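Local coordinates for protein MOR (Lactococcus phage TP901-1, PDB 6TRI) that probably acts as the antirepressor (modulator of repression) of the phage's genetic switch, a small helical protein of the helix-turn-helix class that binds the CI repressor, at residues S4-K13 / I64-K72. Sequence-based numbering, arbitrary orientation.
Sequences SYDYSSLLGK and IPKYFFNAK
Y67 turns the edge of its ring to the first turn of helix 8-13: CD1 lies 3.4 Å from the L10 N and CE1 3.4 Å from the S9 O, both near the ring plane. K13, bent at chi2 and chi3, crosses the phenol end and sets its CG 3.4 Å from the Y67 OH. Deeper in, chi1 of 178° swings the isobutyl end of L10 toward F68, where CD2 comes within 3.6 Å of CE1; W45 meets that phenylalanine ring edge-to-face. At the other end, the D6 N gives a straight hydrogen bond to the N70 O, though the modelled 2.5 Å is suspiciously short. The D6 and N70 side chains point the same way, end planes 20° apart, touching through N70 ND2 and D6 CB (3.6 Å). S8 N bonds D6 OD2, closing an Asx turn at the helix start, where Y7 is the N-cap residue; S8 OG adds a second bond on the syn side of that oxygen (2.7 Å). Water 3 links the D6 O to the N70 N, and Y5 OH and Y7 OH each bond a polar side chain of another protein's chain. The pairing ties the chain's two ends together, segments 8-13 and 64-68 running at 94°, in a compact five-helix domain of the helix-turn-helix class.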
loop_
_atom_site.group_PDB
_atom_site.type_symbol
_atom_site.label_atom_id
_atom_site.label_comp_id
_atom_site.label_asym_id
_atom_site.label_seq_id
_atom_site.Cartn_x
_atom_site.Cartn_y
_atom_site.Cartn_z
ATOM N N SER B 4 -2.609 11.846 -5.749
ATOM C CA SER B 4 -1.263 11.575 -6.239
ATOM C C SER B 4 -0.323 11.213 -5.096
ATOM O O SER B 4 -0.648 11.419 -3.927
ATOM C CB SER B 4 -0.714 12.784 -6.998
ATOM O OG SER B 4 -0.510 13.883 -6.126
ATOM N N TYR B 5 0.843 10.676 -5.437
ATOM C CA TYR B 5 1.843 10.337 -4.433
ATOM C C TYR B 5 3.181 11.011 -4.725
ATOM O O TYR B 5 3.659 11.012 -5.859
ATOM C CB TYR B 5 2.032 8.822 -4.345
ATOM C CG TYR B 5 0.758 8.066 -4.049
ATOM C CD1 TYR B 5 0.275 7.958 -2.750
ATOM C CD2 TYR B 5 0.039 7.454 -5.068
ATOM C CE1 TYR B 5 -0.892 7.266 -2.477
ATOM C CE2 TYR B 5 -1.126 6.760 -4.805
ATOM C CZ TYR B 5 -1.588 6.667 -3.509
ATOM O OH TYR B 5 -2.749 5.975 -3.248
ATOM N N ASP B 6 3.773 11.584 -3.685
ATOM C CA ASP B 6 5.076 12.227 -3.784
ATOM C C ASP B 6 6.179 11.192 -3.571
ATOM O O ASP B 6 6.407 10.743 -2.447
ATOM C CB ASP B 6 5.185 13.358 -2.756
ATOM C CG ASP B 6 6.312 14.325 -3.059
ATOM O OD1 ASP B 6 6.073 15.550 -2.994
ATOM O OD2 ASP B 6 7.435 13.865 -3.353
ATOM N N TYR B 7 6.859 10.812 -4.649
ATOM C CA TYR B 7 7.889 9.779 -4.567
ATOM C C TYR B 7 9.304 10.342 -4.471
ATOM O O TYR B 7 10.259 9.661 -4.839
ATOM C CB TYR B 7 7.816 8.845 -5.777
ATOM C CG TYR B 7 6.507 8.106 -5.928
ATOM C CD1 TYR B 7 6.113 7.152 -5.001
ATOM C CD2 TYR B 7 5.678 8.346 -7.014
ATOM C CE1 TYR B 7 4.919 6.470 -5.141
ATOM C CE2 TYR B 7 4.484 7.668 -7.164
ATOM C CZ TYR B 7 4.109 6.732 -6.227
ATOM O OH TYR B 7 2.921 6.061 -6.377
ATOM N N SER B 8 9.439 11.571 -3.981
ATOM C CA SER B 8 10.752 12.203 -3.864
ATOM C C SER B 8 11.730 11.334 -3.083
ATOM O O SER B 8 12.789 10.974 -3.594
ATOM C CB SER B 8 10.640 13.575 -3.199
ATOM O OG SER B 8 10.001 14.507 -4.054
ATOM N N SER B 9 11.362 10.994 -1.850
ATOM C CA SER B 9 12.208 10.171 -0.989
ATOM C C SER B 9 12.550 8.833 -1.640
ATOM O O SER B 9 13.691 8.371 -1.566
ATOM C CB SER B 9 11.528 9.933 0.361
ATOM O OG SER B 9 11.337 11.149 1.059
ATOM N N LEU B 10 11.557 8.218 -2.278
ATOM C CA LEU B 10 11.743 6.926 -2.929
ATOM C C LEU B 10 12.772 7.015 -4.051
ATOM O O LEU B 10 13.625 6.138 -4.190
ATOM C CB LEU B 10 10.411 6.404 -3.474
ATOM C CG LEU B 10 10.455 5.070 -4.225
ATOM C CD1 LEU B 10 11.046 3.973 -3.357
ATOM C CD2 LEU B 10 9.067 4.676 -4.708
ATOM N N LEU B 11 12.694 8.080 -4.843
ATOM C CA LEU B 11 13.622 8.280 -5.950
ATOM C C LEU B 11 15.045 8.465 -5.444
ATOM O O LEU B 11 16.006 8.143 -6.140
ATOM C CB LEU B 11 13.204 9.487 -6.795
ATOM C CG LEU B 11 11.863 9.353 -7.521
ATOM C CD1 LEU B 11 11.488 10.652 -8.218
ATOM C CD2 LEU B 11 11.897 8.202 -8.506
ATOM N N GLY B 12 15.175 8.982 -4.227
ATOM C CA GLY B 12 16.478 9.159 -3.618
ATOM C C GLY B 12 17.152 7.830 -3.346
ATOM O O GLY B 12 18.319 7.633 -3.692
ATOM N N LYS B 13 16.413 6.912 -2.726
ATOM C CA LYS B 13 16.946 5.598 -2.379
ATOM C C LYS B 13 17.301 4.801 -3.627
ATOM O O LYS B 13 18.273 4.048 -3.638
ATOM C CB LYS B 13 15.943 4.814 -1.528
ATOM C CG LYS B 13 15.644 5.439 -0.177
ATOM C CD LYS B 13 16.842 5.367 0.751
ATOM C CE LYS B 13 17.255 3.927 1.003
ATOM N NZ LYS B 13 18.280 3.822 2.081
ATOM N N ILE B 64 7.667 3.305 5.284
ATOM C CA ILE B 64 6.859 3.027 4.098
ATOM C C ILE B 64 5.759 4.069 3.818
ATOM O O ILE B 64 5.557 4.439 2.658
ATOM C CB ILE B 64 6.227 1.619 4.190
ATOM C CG1 ILE B 64 7.305 0.554 4.004
ATOM C CG2 ILE B 64 5.143 1.437 3.141
ATOM C CD1 ILE B 64 6.777 -0.852 4.051
ATOM N N PRO B 65 5.052 4.559 4.860
ATOM C CA PRO B 65 4.080 5.620 4.560
ATOM C C PRO B 65 4.698 6.872 3.929
ATOM O O PRO B 65 4.016 7.587 3.193
ATOM C CB PRO B 65 3.493 5.950 5.937
ATOM C CG PRO B 65 3.621 4.689 6.699
ATOM C CD PRO B 65 4.923 4.090 6.253
ATOM N N LYS B 66 5.971 7.126 4.206
ATOM C CA LYS B 66 6.631 8.314 3.683
ATOM C C LYS B 66 7.191 8.080 2.284
ATOM O O LYS B 66 7.482 9.030 1.554
ATOM C CB LYS B 66 7.748 8.761 4.625
ATOM C CG LYS B 66 7.773 10.260 4.868
ATOM C CD LYS B 66 6.442 10.742 5.430
ATOM C CE LYS B 66 6.226 12.223 5.166
ATOM N NZ LYS B 66 4.780 12.572 5.074
ATOM N N TYR B 67 7.333 6.815 1.908
ATOM C CA TYR B 67 7.910 6.473 0.614
ATOM C C TYR B 67 6.856 6.235 -0.466
ATOM O O TYR B 67 7.055 6.609 -1.621
ATOM C CB TYR B 67 8.801 5.235 0.740
ATOM C CG TYR B 67 10.191 5.529 1.255
ATOM C CD1 TYR B 67 11.110 6.208 0.470
ATOM C CD2 TYR B 67 10.589 5.117 2.520
ATOM C CE1 TYR B 67 12.384 6.482 0.931
ATOM C CE2 TYR B 67 11.865 5.383 2.991
ATOM C CZ TYR B 67 12.757 6.067 2.189
ATOM O OH TYR B 67 14.027 6.338 2.644
ATOM N N PHE B 68 5.737 5.620 -0.093
ATOM C CA PHE B 68 4.743 5.204 -1.077
ATOM C C PHE B 68 3.369 5.832 -0.862
ATOM O O PHE B 68 2.508 5.759 -1.737
ATOM C CB PHE B 68 4.604 3.679 -1.071
ATOM C CG PHE B 68 5.882 2.950 -1.373
ATOM C CD1 PHE B 68 6.220 2.630 -2.677
ATOM C CD2 PHE B 68 6.742 2.578 -0.354
ATOM C CE1 PHE B 68 7.397 1.958 -2.960
ATOM C CE2 PHE B 68 7.919 1.908 -0.629
ATOM C CZ PHE B 68 8.247 1.599 -1.933
ATOM N N PHE B 69 3.158 6.450 0.295
ATOM C CA PHE B 69 1.829 6.956 0.625
ATOM C C PHE B 69 1.839 8.423 1.042
ATOM O O PHE B 69 1.043 8.845 1.878
ATOM C CB PHE B 69 1.208 6.094 1.724
ATOM C CG PHE B 69 1.136 4.636 1.370
ATOM C CD1 PHE B 69 0.053 4.134 0.669
ATOM C CD2 PHE B 69 2.161 3.773 1.721
ATOM C CE1 PHE B 69 -0.013 2.794 0.333
ATOM C CE2 PHE B 69 2.103 2.434 1.387
ATOM C CZ PHE B 69 1.014 1.943 0.692
ATOM N N ASN B 70 2.737 9.194 0.440
ATOM C CA ASN B 70 2.820 10.623 0.706
ATOM C C ASN B 70 2.072 11.414 -0.362
ATOM O O ASN B 70 2.570 11.600 -1.472
ATOM C CB ASN B 70 4.285 11.065 0.779
ATOM C CG ASN B 70 4.442 12.519 1.176
ATOM O OD1 ASN B 70 3.557 13.106 1.798
ATOM N ND2 ASN B 70 5.577 13.110 0.816
ATOM N N ALA B 71 0.870 11.868 -0.023
ATOM C CA ALA B 71 0.048 12.634 -0.953
ATOM C C ALA B 71 0.668 13.996 -1.260
ATOM O O ALA B 71 1.245 14.641 -0.383
ATOM C CB ALA B 71 -1.358 12.805 -0.397
ATOM N N LYS B 72 0.545 14.428 -2.512
ATOM C CA LYS B 72 1.085 15.715 -2.935
ATOM C C LYS B 72 0.017 16.803 -2.885
ATOM O O LYS B 72 0.231 17.871 -2.310
ATOM C CB LYS B 72 1.673 15.615 -4.345
ATOM C CG LYS B 72 2.239 16.923 -4.872
ATOM C CD LYS B 72 3.296 17.482 -3.932
ATOM C CE LYS B 72 3.820 18.823 -4.420
ATOM N NZ LYS B 72 4.793 19.424 -3.464
HETATM O O HOH W 1 8.392 11.636 -0.373
HETATM O O HOH W 2 8.953 8.948 -1.547
HETATM O O HOH W 3 4.608 8.598 -1.223
HETATM O O HOH W 4 3.605 16.317 -0.748
#